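PDB 5Z3K: glucosidase from Croceicoccus marinus, which probably hydrolyses O-glycosidic bonds as a beta-glucosidase of glycoside hydrolase family 39. Local coordinates for residues 167-172 with 203-208; 209-214 with 222-227; 345-350 with 368-373. All coordinates share one frame; numbering follows the deposited sequence.

Interaction 1 (167-172 with 203-208); sequences GTPDQF and EGPFRE
Phe-206 drives the edge of its ring toward the face of Phe-172 in a T-shaped pair, the centroids 5.2 Å apart and the planes at 75°. The leading atom is Phe-206 CE1, which stands 3.6 Å from Phe-172 CG, near the root of the ring, while Phe-172 CB lies in the plane of the Phe-206 ring at its edge. Phe-172 holds CG anti to its own nitrogen (chi1 -174°), which turns the ring toward the 203-208 loop, where Phe-206 meets it. Beside the rings, Pro-169 CG packs 3.7 Å from Pro-205 CB and also reaches Phe-206 CZ at 4.1 Å, so one proline touches both central residues of the turn. An alanine at Phe-206 would remove this ring and is likely to leave the face of Phe-172 without its edge-on partner and a gap beside Pro-169. A capping box, Thr-168 with Gln-171, starts helix 169-186; a type I turn, Gly-204 to Arg-207, presents Pro-205 and Phe-206. Phe-154 and Phe-165 add further edge-to-face pairs to Phe-172. Such an aromatic cluster joins a helix N-terminus to a strand-to-helix loop at the C-terminal end of the strands of a TIM barrel.

Interaction 2 (209-214 with 222-227); sequences GFLDYV and DFLSWM
Asp-222 OD2 is gripped by Lys-184 NZ in a salt bridge and by the backbone N of Val-192, two bonds that probably help to hold the chain just before strand 223-229, where Leu-224 meets Phe-210 and Leu-211 of the helix. No hydrogen bond joins the two segments themselves; three apolar side chains make the contact. One methyl of Leu-224 does the work: its CD2 comes to the edge of the Phe-210 ring, near the ring plane, 4.1 Å from Phe-210 CD2 and equally far from CE2. The two side chains run past each other in opposite senses, each with CG trans to its backbone nitrogen (chi1 -177° for Phe-210, -166° for Leu-224). This is the helix-on-strand layer of a beta-alpha-beta unit of the TIM barrel: strand 191-197, helix 208-216, then strand 223-229 parallel to the first. Leu-211 comes in at about a right angle to Leu-224, its CD2 4.2 Å from the same Leu-224 CD2. On one face of the Phe-210 ring lies Val-214 CG1, one helical turn on, 4.1 Å above the plane and toward the rim. Pro-195 of strand 191-197 touches both Phe-210 and Leu-224, and helix 238-252 adds Ile-249 against Leu-211 and Val-250 against Leu-224.

Interaction 3 (345-350 with 368-373); sequences ERLAIT and DTIRIL
No flat group takes part where Leu-347 meets Ile-370 and Ile-349 meets Ile-372: there is neither ring face nor amide edge at the contact, and branched aliphatic side chains touch through their methyls. Leu-347 CD1 stands 3.6 Å from Ile-370 CG2, the two side chains crossing at about a right angle. The same leucine methyl also reaches the other arm of the isoleucine, Ile-370 CD1, at 4.1 Å, so it is met by both branches. Two residues further along each strand, Ile-349 CD1 lies 3.7 Å from Ile-372 CG2, here on a more slanting approach. Ile-349 is stretched out, with CG1 trans to its nitrogen (chi1 -179°) and CD1 carried on in nearly the same sense (chi2 159°), and this extension lets the last methyl span the distance. Both partners on the other strand make their closest approach with the short branch: in Ile-370 and Ile-372 alike, CG2 is anti to the backbone nitrogen. The second torsion of Ile-372, 112°, is far from a staggered value, which hints at some strain in its longer arm.

The backbones stay well apart, Leu-347 CA 8.7 Å from Ile-370 CA and Ile-349 CA 8.4 Å from Ile-372 CA, and no hydrogen bond crosses. The reason is the sheet order: strands 345-350 and 369-376 run parallel to each other as second neighbours, with antiparallel strand 357-363 between them. Its small residues Ala-361 and Ala-359 touch Leu-347 and Ile-349, consistent with the larger side chains meeting over this middle strand. Trp-433 and Pro-432 of a loop pack on Ile-370, whereas the alternating residue Leu-373 turns to helix 329-341, and strand 474-482 flanks strand 369-376 on its other side.

Along the chain the three contacts follow in series. Interactions 1 and 2 adjoin, their centres about 10 Å apart: the turn of 203-208 leads directly into helix 208-216, Gly-204 O and Gly-209 N make a probable hydrogen bond at 3.1 Å, and Phe-172 CE1 touches Phe-210 CE1 at 4.0 Å. Together they tie helices 169-186 and 208-216 to each other and to strand 223-229 in one sector of the eight-stranded barrel. Interaction 3 belongs to the separate nine-stranded sheet, its centre about 43 Å from that of interaction 1 and 35 Å from that of interaction 2. The chain thus pairs a TIM barrel with a beta-rich domain, as in other GH39 enzymes.

Interaction 1 (167-172 with 203-208)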
ATOM      1  N   GLY A 167      -8.529  13.031 -21.635  1.00 19.31           N
ATOM      2  CA  GLY A 167      -8.027  14.321 -22.059  1.00 19.79           C
ATOM      3  C   GLY A 167      -6.638  14.200 -22.651  1.00 23.29           C
ATOM      4  O   GLY A 167      -6.069  13.113 -22.764  1.00 24.29           O
ATOM      5  N   THR A 168      -6.073  15.343 -23.031  1.00 22.06           N
ATOM      6  CA  THR A 168      -4.693  15.344 -23.490  1.00 21.93           C
ATOM      7  C   THR A 168      -3.743  15.443 -22.305  1.00 20.47           C
ATOM      8  O   THR A 168      -4.150  15.806 -21.198  1.00 20.85           O
ATOM      9  CB  THR A 168      -4.438  16.512 -24.437  1.00 22.40           C
ATOM     10  OG1 THR A 168      -4.546  17.748 -23.711  1.00 19.89           O
ATOM     11  CG2 THR A 168      -5.417  16.485 -25.595  1.00 24.64           C
ATOM     12  N   PRO A 169      -2.459  15.133 -22.506  1.00 22.16           N
ATOM     13  CA  PRO A 169      -1.499  15.360 -21.414  1.00 18.61           C
ATOM     14  C   PRO A 169      -1.481  16.794 -20.923  1.00 22.93           C
ATOM     15  O   PRO A 169      -1.475  17.014 -19.704  1.00 16.73           O
ATOM     16  CB  PRO A 169      -0.159  14.939 -22.035  1.00 20.18           C
ATOM     17  CG  PRO A 169      -0.557  13.866 -23.021  1.00 17.04           C
ATOM     18  CD  PRO A 169      -1.872  14.331 -23.598  1.00 21.77           C
ATOM     19  N   ASP A 170      -1.484  17.780 -21.836  1.00 19.72           N
ATOM     20  CA  ASP A 170      -1.540  19.178 -21.413  1.00 20.65           C
ATOM     21  C   ASP A 170      -2.727  19.437 -20.495  1.00 20.51           C
ATOM     22  O   ASP A 170      -2.608  20.177 -19.512  1.00 20.70           O
ATOM     23  CB  ASP A 170      -1.614  20.106 -22.628  1.00 27.22           C
ATOM     24  CG  ASP A 170      -0.281  20.252 -23.337  1.00 35.27           C
ATOM     25  OD1 ASP A 170       0.779  20.175 -22.669  1.00 35.73           O
ATOM     26  OD2 ASP A 170      -0.298  20.452 -24.572  1.00 38.89           O
ATOM     27  N   GLN A 171      -3.885  18.858 -20.814  1.00 19.96           N
ATOM     28  CA  GLN A 171      -5.050  19.033 -19.955  1.00 18.27           C
ATOM     29  C   GLN A 171      -4.813  18.392 -18.596  1.00 19.73           C
ATOM     30  O   GLN A 171      -5.186  18.957 -17.561  1.00 19.52           O
ATOM     31  CB  GLN A 171      -6.292  18.446 -20.624  1.00 22.81           C
ATOM     32  CG  GLN A 171      -6.747  19.220 -21.863  1.00 19.91           C
ATOM     33  CD  GLN A 171      -7.944  18.588 -22.546  1.00 23.92           C
ATOM     34  OE1 GLN A 171      -7.937  17.403 -22.878  1.00 21.47           O
ATOM     35  NE2 GLN A 171      -8.990  19.382 -22.751  1.00 29.86           N
ATOM     36  N   PHE A 172      -4.179  17.218 -18.582  1.00 17.97           N
ATOM     37  CA  PHE A 172      -3.830  16.575 -17.317  1.00 18.11           C
ATOM     38  C   PHE A 172      -2.855  17.430 -16.518  1.00 17.98           C
ATOM     39  O   PHE A 172      -3.022  17.604 -15.306  1.00 18.47           O
ATOM     40  CB  PHE A 172      -3.252  15.181 -17.577  1.00 16.91           C
ATOM     41  CG  PHE A 172      -2.994  14.383 -16.324  1.00 17.34           C
ATOM     42  CD1 PHE A 172      -1.824  14.566 -15.594  1.00 17.65           C
ATOM     43  CD2 PHE A 172      -3.914  13.445 -15.881  1.00 17.64           C
ATOM     44  CE1 PHE A 172      -1.583  13.841 -14.432  1.00 19.44           C
ATOM     45  CE2 PHE A 172      -3.674  12.706 -14.722  1.00 14.60           C
ATOM     46  CZ  PHE A 172      -2.513  12.913 -13.997  1.00 15.16           C
ATOM     47  N   GLU A 203       8.483   4.817 -20.957  1.00 26.66           N
ATOM     48  CA  GLU A 203       8.576   6.249 -21.201  1.00 25.75           C
ATOM     49  C   GLU A 203       7.264   6.748 -21.795  1.00 19.20           C
ATOM     50  O   GLU A 203       6.539   6.007 -22.461  1.00 24.31           O
ATOM     51  CB  GLU A 203       9.746   6.567 -22.134  1.00 25.99           C
ATOM     52  CG  GLU A 203       9.526   6.102 -23.557  1.00 34.44           C
ATOM     53  CD  GLU A 203      10.763   6.272 -24.422  1.00 37.38           C
ATOM     54  OE1 GLU A 203      11.722   6.940 -23.975  1.00 37.08           O
ATOM     55  OE2 GLU A 203      10.773   5.734 -25.548  1.00 49.24           O
ATOM     56  N   GLY A 204       6.938   8.009 -21.528  1.00 23.93           N
ATOM     57  CA  GLY A 204       5.677   8.538 -21.989  1.00 22.10           C
ATOM     58  C   GLY A 204       5.322   9.898 -21.430  1.00 18.75           C
ATOM     59  O   GLY A 204       6.028  10.465 -20.588  1.00 20.56           O
ATOM     60  N   PRO A 205       4.198  10.445 -21.899  1.00 19.45           N
ATOM     61  CA  PRO A 205       3.770  11.774 -21.439  1.00 22.10           C
ATOM     62  C   PRO A 205       3.407  11.832 -19.958  1.00 20.07           C
ATOM     63  O   PRO A 205       3.410  12.923 -19.373  1.00 19.24           O
ATOM     64  CB  PRO A 205       2.551  12.071 -22.324  1.00 25.25           C
ATOM     65  CG  PRO A 205       2.034  10.736 -22.712  1.00 23.17           C
ATOM     66  CD  PRO A 205       3.253   9.856 -22.862  1.00 21.22           C
ATOM     67  N   PHE A 206       3.103  10.706 -19.323  1.00 19.26           N
ATOM     68  CA  PHE A 206       2.781  10.733 -17.903  1.00 22.47           C
ATOM     69  C   PHE A 206       3.930  10.242 -17.036  1.00 22.53           C
ATOM     70  O   PHE A 206       3.772  10.129 -15.816  1.00 22.55           O
ATOM     71  CB  PHE A 206       1.493   9.947 -17.652  1.00 19.61           C
ATOM     72  CG  PHE A 206       0.330  10.505 -18.409  1.00 18.03           C
ATOM     73  CD1 PHE A 206      -0.228  11.723 -18.036  1.00 19.87           C
ATOM     74  CD2 PHE A 206      -0.157   9.860 -19.537  1.00 18.60           C
ATOM     75  CE1 PHE A 206      -1.277  12.264 -18.745  1.00 20.63           C
ATOM     76  CE2 PHE A 206      -1.214  10.395 -20.255  1.00 19.87           C
ATOM     77  CZ  PHE A 206      -1.775  11.599 -19.863  1.00 19.50           C
ATOM     78  N   ARG A 207       5.093   9.983 -17.635  1.00 19.84           N
ATOM     79  CA  ARG A 207       6.313   9.807 -16.862  1.00 18.59           C
ATOM     80  C   ARG A 207       7.241  10.981 -17.157  1.00 20.76           C
ATOM     81  O   ARG A 207       7.218  11.984 -16.439  1.00 18.62           O
ATOM     82  CB  ARG A 207       6.972   8.462 -17.174  1.00 17.41           C
ATOM     83  CG  ARG A 207       7.994   8.023 -16.124  1.00 21.87           C
ATOM     84  CD  ARG A 207       8.571   6.637 -16.409  1.00 18.71           C
ATOM     85  NE  ARG A 207       9.535   6.673 -17.513  1.00 21.84           N
ATOM     86  CZ  ARG A 207      10.339   5.663 -17.842  1.00 20.35           C
ATOM     87  NH1 ARG A 207      10.308   4.534 -17.150  1.00 18.06           N
ATOM     88  NH2 ARG A 207      11.180   5.788 -18.861  1.00 20.32           N
ATOM     89  N   GLU A 208       8.041  10.881 -18.227  1.00 21.12           N
ATOM     90  CA  GLU A 208       8.930  11.979 -18.607  1.00 18.13           C
ATOM     91  C   GLU A 208       8.154  13.276 -18.847  1.00 16.17           C
ATOM     92  O   GLU A 208       8.552  14.349 -18.380  1.00 21.09           O
ATOM     93  CB  GLU A 208       9.724  11.590 -19.855  1.00 21.93           C
ATOM     94  CG  GLU A 208      10.902  10.664 -19.582  1.00 22.96           C
ATOM     95  CD  GLU A 208      10.526   9.185 -19.553  1.00 25.14           C
ATOM     96  OE1 GLU A 208       9.319   8.857 -19.446  1.00 23.86           O
ATOM     97  OE2 GLU A 208      11.456   8.345 -19.629  1.00 22.77           O
TER

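Interaction 2 (209-214 with 222-227)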
ATOM      1  N   GLY A 209       7.047  13.196 -19.586  1.00 20.92           N
ATOM      2  CA  GLY A 209       6.288  14.402 -19.898  1.00 19.37           C
ATOM      3  C   GLY A 209       5.695  15.071 -18.675  1.00 24.56           C
ATOM      4  O   GLY A 209       5.606  16.305 -18.616  1.00 19.45           O
ATOM      5  N   PHE A 210       5.280  14.274 -17.684  1.00 21.91           N
ATOM      6  CA  PHE A 210       4.784  14.835 -16.432  1.00 19.70           C
ATOM      7  C   PHE A 210       5.911  15.485 -15.632  1.00 17.99           C
ATOM      8  O   PHE A 210       5.783  16.624 -15.171  1.00 19.69           O
ATOM      9  CB  PHE A 210       4.094  13.733 -15.617  1.00 19.05           C
ATOM     10  CG  PHE A 210       3.488  14.218 -14.337  1.00 19.05           C
ATOM     11  CD1 PHE A 210       2.381  15.060 -14.352  1.00 20.75           C
ATOM     12  CD2 PHE A 210       4.022  13.834 -13.112  1.00 18.17           C
ATOM     13  CE1 PHE A 210       1.825  15.512 -13.177  1.00 16.58           C
ATOM     14  CE2 PHE A 210       3.467  14.292 -11.931  1.00 18.06           C
ATOM     15  CZ  PHE A 210       2.364  15.127 -11.964  1.00 17.95           C
ATOM     16  N   LEU A 211       7.020  14.768 -15.447  1.00 19.88           N
ATOM     17  CA  LEU A 211       8.160  15.325 -14.722  1.00 18.62           C
ATOM     18  C   LEU A 211       8.698  16.573 -15.414  1.00 21.94           C
ATOM     19  O   LEU A 211       9.099  17.537 -14.749  1.00 18.84           O
ATOM     20  CB  LEU A 211       9.259  14.275 -14.593  1.00 20.89           C
ATOM     21  CG  LEU A 211       8.922  13.159 -13.596  1.00 18.97           C
ATOM     22  CD1 LEU A 211       9.784  11.926 -13.846  1.00 19.72           C
ATOM     23  CD2 LEU A 211       9.115  13.693 -12.189  1.00 20.04           C
ATOM     24  N   ASP A 212       8.727  16.565 -16.747  1.00 21.81           N
ATOM     25  CA  ASP A 212       9.207  17.735 -17.479  1.00 23.52           C
ATOM     26  C   ASP A 212       8.303  18.937 -17.233  1.00 22.70           C
ATOM     27  O   ASP A 212       8.788  20.057 -17.033  1.00 25.25           O
ATOM     28  CB  ASP A 212       9.299  17.417 -18.973  1.00 23.58           C
ATOM     29  CG  ASP A 212       9.787  18.608 -19.802  1.00 33.22           C
ATOM     30  OD1 ASP A 212      10.946  19.039 -19.620  1.00 33.45           O
ATOM     31  OD2 ASP A 212       9.009  19.107 -20.641  1.00 34.97           O
ATOM     32  N   TYR A 213       6.986  18.714 -17.202  1.00 20.98           N
ATOM     33  CA  TYR A 213       6.047  19.813 -17.006  1.00 18.85           C
ATOM     34  C   TYR A 213       6.192  20.440 -15.626  1.00 26.38           C
ATOM     35  O   TYR A 213       6.260  21.669 -15.497  1.00 23.94           O
ATOM     36  CB  TYR A 213       4.606  19.334 -17.218  1.00 23.85           C
ATOM     37  CG  TYR A 213       3.595  20.403 -16.867  1.00 24.23           C
ATOM     38  CD1 TYR A 213       3.082  20.513 -15.573  1.00 24.70           C
ATOM     39  CD2 TYR A 213       3.164  21.317 -17.823  1.00 27.85           C
ATOM     40  CE1 TYR A 213       2.171  21.507 -15.250  1.00 26.08           C
ATOM     41  CE2 TYR A 213       2.252  22.306 -17.509  1.00 23.19           C
ATOM     42  CZ  TYR A 213       1.761  22.396 -16.221  1.00 28.68           C
ATOM     43  OH  TYR A 213       0.852  23.382 -15.899  1.00 30.04           O
ATOM     44  N   VAL A 214       6.193  19.618 -14.569  1.00 21.25           N
ATOM     45  CA  VAL A 214       6.263  20.185 -13.224  1.00 23.88           C
ATOM     46  C   VAL A 214       7.604  20.871 -12.999  1.00 22.79           C
ATOM     47  O   VAL A 214       7.696  21.832 -12.225  1.00 23.32           O
ATOM     48  CB  VAL A 214       5.979  19.103 -12.161  1.00 28.28           C
ATOM     49  CG1 VAL A 214       4.523  18.670 -12.232  1.00 23.77           C
ATOM     50  CG2 VAL A 214       6.887  17.901 -12.338  1.00 23.35           C
ATOM     51  N   ASP A 222       5.511  16.846  -4.218  1.00 16.53           N
ATOM     52  CA  ASP A 222       6.041  16.275  -2.983  1.00 18.92           C
ATOM     53  C   ASP A 222       6.273  14.774  -3.110  1.00 20.43           C
ATOM     54  O   ASP A 222       7.162  14.222  -2.446  1.00 16.01           O
ATOM     55  CB  ASP A 222       5.093  16.602  -1.829  1.00 19.79           C
ATOM     56  CG  ASP A 222       4.965  18.101  -1.594  1.00 21.10           C
ATOM     57  OD1 ASP A 222       6.003  18.761  -1.416  1.00 24.42           O
ATOM     58  OD2 ASP A 222       3.838  18.631  -1.600  1.00 18.31           O
ATOM     59  N   PHE A 223       5.509  14.097  -3.965  1.00 18.47           N
ATOM     60  CA  PHE A 223       5.720  12.678  -4.189  1.00 17.37           C
ATOM     61  C   PHE A 223       5.358  12.337  -5.623  1.00 16.45           C
ATOM     62  O   PHE A 223       4.477  12.953  -6.222  1.00 15.92           O
ATOM     63  CB  PHE A 223       4.913  11.803  -3.208  1.00 15.02           C
ATOM     64  CG  PHE A 223       3.422  12.012  -3.273  1.00 13.35           C
ATOM     65  CD1 PHE A 223       2.638  11.301  -4.179  1.00 15.76           C
ATOM     66  CD2 PHE A 223       2.800  12.891  -2.410  1.00 17.10           C
ATOM     67  CE1 PHE A 223       1.246  11.480  -4.223  1.00 17.34           C
ATOM     68  CE2 PHE A 223       1.413  13.080  -2.450  1.00 15.35           C
ATOM     69  CZ  PHE A 223       0.639  12.373  -3.362  1.00 14.12           C
ATOM     70  N   LEU A 224       6.070  11.367  -6.178  1.00 16.53           N
ATOM     71  CA  LEU A 224       5.742  10.792  -7.473  1.00 15.70           C
ATOM     72  C   LEU A 224       5.097   9.438  -7.209  1.00 14.37           C
ATOM     73  O   LEU A 224       5.721   8.562  -6.607  1.00 18.11           O
ATOM     74  CB  LEU A 224       7.000  10.659  -8.340  1.00 18.60           C
ATOM     75  CG  LEU A 224       6.934  10.382  -9.850  1.00 17.12           C
ATOM     76  CD1 LEU A 224       6.526   8.930 -10.146  1.00 19.65           C
ATOM     77  CD2 LEU A 224       6.045  11.381 -10.590  1.00 19.74           C
ATOM     78  N   SER A 225       3.850   9.276  -7.628  1.00 15.44           N
ATOM     79  CA  SER A 225       3.121   8.052  -7.324  1.00 14.78           C
ATOM     80  C   SER A 225       3.037   7.154  -8.560  1.00 13.98           C
ATOM     81  O   SER A 225       2.988   7.631  -9.700  1.00 15.30           O
ATOM     82  CB  SER A 225       1.729   8.383  -6.779  1.00 13.19           C
ATOM     83  OG  SER A 225       0.930   9.005  -7.769  1.00 16.48           O
ATOM     84  N   TRP A 226       3.074   5.842  -8.320  1.00 12.48           N
ATOM     85  CA  TRP A 226       3.165   4.841  -9.378  1.00 13.46           C
ATOM     86  C   TRP A 226       2.644   3.517  -8.836  1.00 17.17           C
ATOM     87  O   TRP A 226       2.399   3.374  -7.636  1.00 13.82           O
ATOM     88  CB  TRP A 226       4.612   4.694  -9.884  1.00 13.73           C
ATOM     89  CG  TRP A 226       5.598   4.461  -8.777  1.00 13.70           C
ATOM     90  CD1 TRP A 226       6.098   5.398  -7.923  1.00 18.40           C
ATOM     91  CD2 TRP A 226       6.195   3.211  -8.393  1.00 12.64           C
ATOM     92  NE1 TRP A 226       6.964   4.813  -7.030  1.00 14.51           N
ATOM     93  CE2 TRP A 226       7.035   3.470  -7.291  1.00 14.08           C
ATOM     94  CE3 TRP A 226       6.085   1.900  -8.861  1.00 12.13           C
ATOM     95  CZ2 TRP A 226       7.790   2.466  -6.665  1.00 12.48           C
ATOM     96  CZ3 TRP A 226       6.828   0.902  -8.230  1.00 13.20           C
ATOM     97  CH2 TRP A 226       7.665   1.195  -7.144  1.00 14.11           C
HETATM   98  N   MSE A 227       2.492   2.538  -9.733  1.00 11.71           N
HETATM   99  CA  MSE A 227       1.928   1.234  -9.343  1.00 17.54           C
HETATM  100  C   MSE A 227       2.748   0.064  -9.868  1.00 15.83           C
HETATM  101  O   MSE A 227       3.499   0.210 -10.833  1.00 17.18           O
HETATM  102  CB  MSE A 227       0.486   1.104  -9.831  1.00 19.77           C
HETATM  103  CG  MSE A 227       0.291   0.472 -11.221  1.00 19.04           C
HETATM  104 SE   MSE A 227      -1.652   0.489 -11.568  0.71 28.81          SE
HETATM  105  CE  MSE A 227      -1.735   2.334 -11.083  1.00 22.27           C
TER

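Interaction 3 (345-350 with 368-373)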
ATOM      1  N   GLU A 345      11.758   0.504  16.418  1.00 13.25           N
ATOM      2  CA  GLU A 345      13.190   0.259  16.361  1.00 13.26           C
ATOM      3  C   GLU A 345      13.403  -1.053  15.619  1.00 15.01           C
ATOM      4  O   GLU A 345      13.007  -2.116  16.100  1.00 15.97           O
ATOM      5  CB  GLU A 345      13.775   0.248  17.768  1.00 17.80           C
ATOM      6  CG  GLU A 345      13.677   1.635  18.410  1.00 24.72           C
ATOM      7  CD  GLU A 345      14.270   1.712  19.801  1.00 30.65           C
ATOM      8  OE1 GLU A 345      14.459   2.845  20.293  1.00 39.93           O
ATOM      9  OE2 GLU A 345      14.540   0.652  20.406  1.00 30.02           O
ATOM     10  N   ARG A 346      13.995  -0.973  14.430  1.00  9.87           N
ATOM     11  CA  ARG A 346      14.298  -2.184  13.691  1.00 10.33           C
ATOM     12  C   ARG A 346      15.482  -2.888  14.338  1.00 12.12           C
ATOM     13  O   ARG A 346      16.434  -2.245  14.783  1.00 11.22           O
ATOM     14  CB  ARG A 346      14.613  -1.858  12.230  1.00 13.76           C
ATOM     15  CG  ARG A 346      14.828  -3.084  11.362  1.00 14.65           C
ATOM     16  CD  ARG A 346      14.749  -2.693   9.908  1.00 11.10           C
ATOM     17  NE  ARG A 346      15.107  -3.782   9.010  1.00 11.22           N
ATOM     18  CZ  ARG A 346      15.465  -3.594   7.750  1.00 11.62           C
ATOM     19  NH1 ARG A 346      15.514  -2.361   7.253  1.00 10.54           N
ATOM     20  NH2 ARG A 346      15.776  -4.630   6.988  1.00 14.05           N
ATOM     21  N   LEU A 347      15.401  -4.214  14.403  1.00  9.48           N
ATOM     22  CA  LEU A 347      16.424  -5.056  15.003  1.00 10.52           C
ATOM     23  C   LEU A 347      17.133  -5.839  13.914  1.00 13.25           C
ATOM     24  O   LEU A 347      16.553  -6.123  12.867  1.00 11.41           O
ATOM     25  CB  LEU A 347      15.802  -6.027  16.019  1.00  9.75           C
ATOM     26  CG  LEU A 347      15.161  -5.368  17.240  1.00 13.20           C
ATOM     27  CD1 LEU A 347      14.399  -6.398  18.086  1.00 13.41           C
ATOM     28  CD2 LEU A 347      16.195  -4.624  18.079  1.00 14.96           C
ATOM     29  N   ALA A 348      18.393  -6.197  14.167  1.00 10.69           N
ATOM     30  CA  ALA A 348      19.149  -6.985  13.200  1.00 13.57           C
ATOM     31  C   ALA A 348      18.678  -8.432  13.208  1.00 13.53           C
ATOM     32  O   ALA A 348      18.670  -9.077  14.260  1.00 14.15           O
ATOM     33  CB  ALA A 348      20.644  -6.936  13.523  1.00  9.55           C
ATOM     34  N   ILE A 349      18.301  -8.952  12.037  1.00 10.99           N
ATOM     35  CA  ILE A 349      18.070 -10.384  11.855  1.00 11.90           C
ATOM     36  C   ILE A 349      18.943 -10.865  10.701  1.00 15.36           C
ATOM     37  O   ILE A 349      18.971 -10.254   9.620  1.00 12.73           O
ATOM     38  CB  ILE A 349      16.582 -10.739  11.624  1.00 12.63           C
ATOM     39  CG1 ILE A 349      16.410 -12.260  11.477  1.00 13.68           C
ATOM     40  CG2 ILE A 349      15.992  -9.982  10.423  1.00 10.98           C
ATOM     41  CD1 ILE A 349      14.979 -12.749  11.741  1.00 15.02           C
ATOM     42  N   THR A 350      19.689 -11.932  10.952  1.00 13.44           N
ATOM     43  CA  THR A 350      20.664 -12.460  10.013  1.00 13.24           C
ATOM     44  C   THR A 350      20.294 -13.886   9.641  1.00 14.15           C
ATOM     45  O   THR A 350      19.918 -14.689  10.504  1.00 11.77           O
ATOM     46  CB  THR A 350      22.063 -12.402  10.639  1.00 13.27           C
ATOM     47  OG1 THR A 350      22.456 -11.026  10.758  1.00 11.63           O
ATOM     48  CG2 THR A 350      23.086 -13.169   9.798  1.00 13.70           C
ATOM     49  N   ASP A 368       9.124  -3.320  25.310  1.00 19.82           N
ATOM     50  CA  ASP A 368       8.583  -4.515  25.957  1.00 22.26           C
ATOM     51  C   ASP A 368       8.103  -5.582  24.976  1.00 20.38           C
ATOM     52  O   ASP A 368       7.672  -6.655  25.413  1.00 19.04           O
ATOM     53  CB  ASP A 368       7.415  -4.130  26.877  1.00 27.31           C
ATOM     54  CG  ASP A 368       7.878  -3.616  28.231  1.00 31.70           C
ATOM     55  OD1 ASP A 368       9.044  -3.887  28.605  1.00 29.37           O
ATOM     56  OD2 ASP A 368       7.073  -2.945  28.914  1.00 34.22           O
ATOM     57  N   THR A 369       8.153  -5.324  23.673  1.00 17.86           N
ATOM     58  CA  THR A 369       7.636  -6.263  22.683  1.00 16.89           C
ATOM     59  C   THR A 369       8.627  -6.366  21.532  1.00 15.38           C
ATOM     60  O   THR A 369       8.946  -5.352  20.909  1.00 19.54           O
ATOM     61  CB  THR A 369       6.265  -5.817  22.158  1.00 20.09           C
ATOM     62  OG1 THR A 369       5.321  -5.748  23.239  1.00 16.88           O
ATOM     63  CG2 THR A 369       5.758  -6.784  21.097  1.00 18.86           C
ATOM     64  N   ILE A 370       9.106  -7.581  21.255  1.00 13.48           N
ATOM     65  CA  ILE A 370       9.912  -7.884  20.065  1.00 13.98           C
ATOM     66  C   ILE A 370       9.032  -8.629  19.067  1.00 17.88           C
ATOM     67  O   ILE A 370       8.325  -9.569  19.451  1.00 15.79           O
ATOM     68  CB  ILE A 370      11.132  -8.755  20.427  1.00 15.95           C
ATOM     69  CG1 ILE A 370      11.818  -8.287  21.726  1.00 19.90           C
ATOM     70  CG2 ILE A 370      12.065  -8.926  19.220  1.00 16.08           C
ATOM     71  CD1 ILE A 370      12.447  -6.946  21.654  1.00 17.01           C
ATOM     72  N   ARG A 371       9.094  -8.247  17.783  1.00 13.35           N
ATOM     73  CA  ARG A 371       8.349  -8.938  16.729  1.00 13.38           C
ATOM     74  C   ARG A 371       9.303  -9.430  15.650  1.00 13.32           C
ATOM     75  O   ARG A 371      10.097  -8.647  15.121  1.00 13.39           O
ATOM     76  CB  ARG A 371       7.292  -8.031  16.101  1.00 12.03           C
ATOM     77  CG  ARG A 371       6.172  -7.703  17.062  1.00 11.18           C
ATOM     78  CD  ARG A 371       5.022  -6.919  16.423  1.00 11.74           C
ATOM     79  NE  ARG A 371       3.981  -6.770  17.434  1.00 18.07           N
ATOM     80  CZ  ARG A 371       3.379  -5.631  17.754  1.00 16.10           C
ATOM     81  NH1 ARG A 371       3.677  -4.499  17.122  1.00 14.70           N
ATOM     82  NH2 ARG A 371       2.458  -5.639  18.711  1.00 16.43           N
ATOM     83  N   ILE A 372       9.206 -10.714  15.309  1.00 10.55           N
ATOM     84  CA  ILE A 372      10.049 -11.315  14.274  1.00 11.76           C
ATOM     85  C   ILE A 372       9.130 -11.950  13.242  1.00 12.07           C
ATOM     86  O   ILE A 372       8.402 -12.906  13.547  1.00 11.22           O
ATOM     87  CB  ILE A 372      11.041 -12.347  14.834  1.00  9.35           C
ATOM     88  CG1 ILE A 372      11.977 -11.713  15.872  1.00 11.76           C
ATOM     89  CG2 ILE A 372      11.844 -12.946  13.682  1.00 11.89           C
ATOM     90  CD1 ILE A 372      11.739 -12.220  17.312  1.00 18.92           C
ATOM     91  N   LEU A 373       9.153 -11.410  12.031  1.00 12.32           N
ATOM     92  CA  LEU A 373       8.271 -11.817  10.947  1.00 10.91           C
ATOM     93  C   LEU A 373       9.070 -12.637   9.949  1.00 11.42           C
ATOM     94  O   LEU A 373      10.164 -12.228   9.556  1.00 11.00           O
ATOM     95  CB  LEU A 373       7.680 -10.584  10.262  1.00 10.93           C
ATOM     96  CG  LEU A 373       6.769 -10.872   9.077  1.00 11.89           C
ATOM     97  CD1 LEU A 373       5.428 -11.457   9.581  1.00 11.81           C
ATOM     98  CD2 LEU A 373       6.524  -9.613   8.294  1.00 12.60           C
TER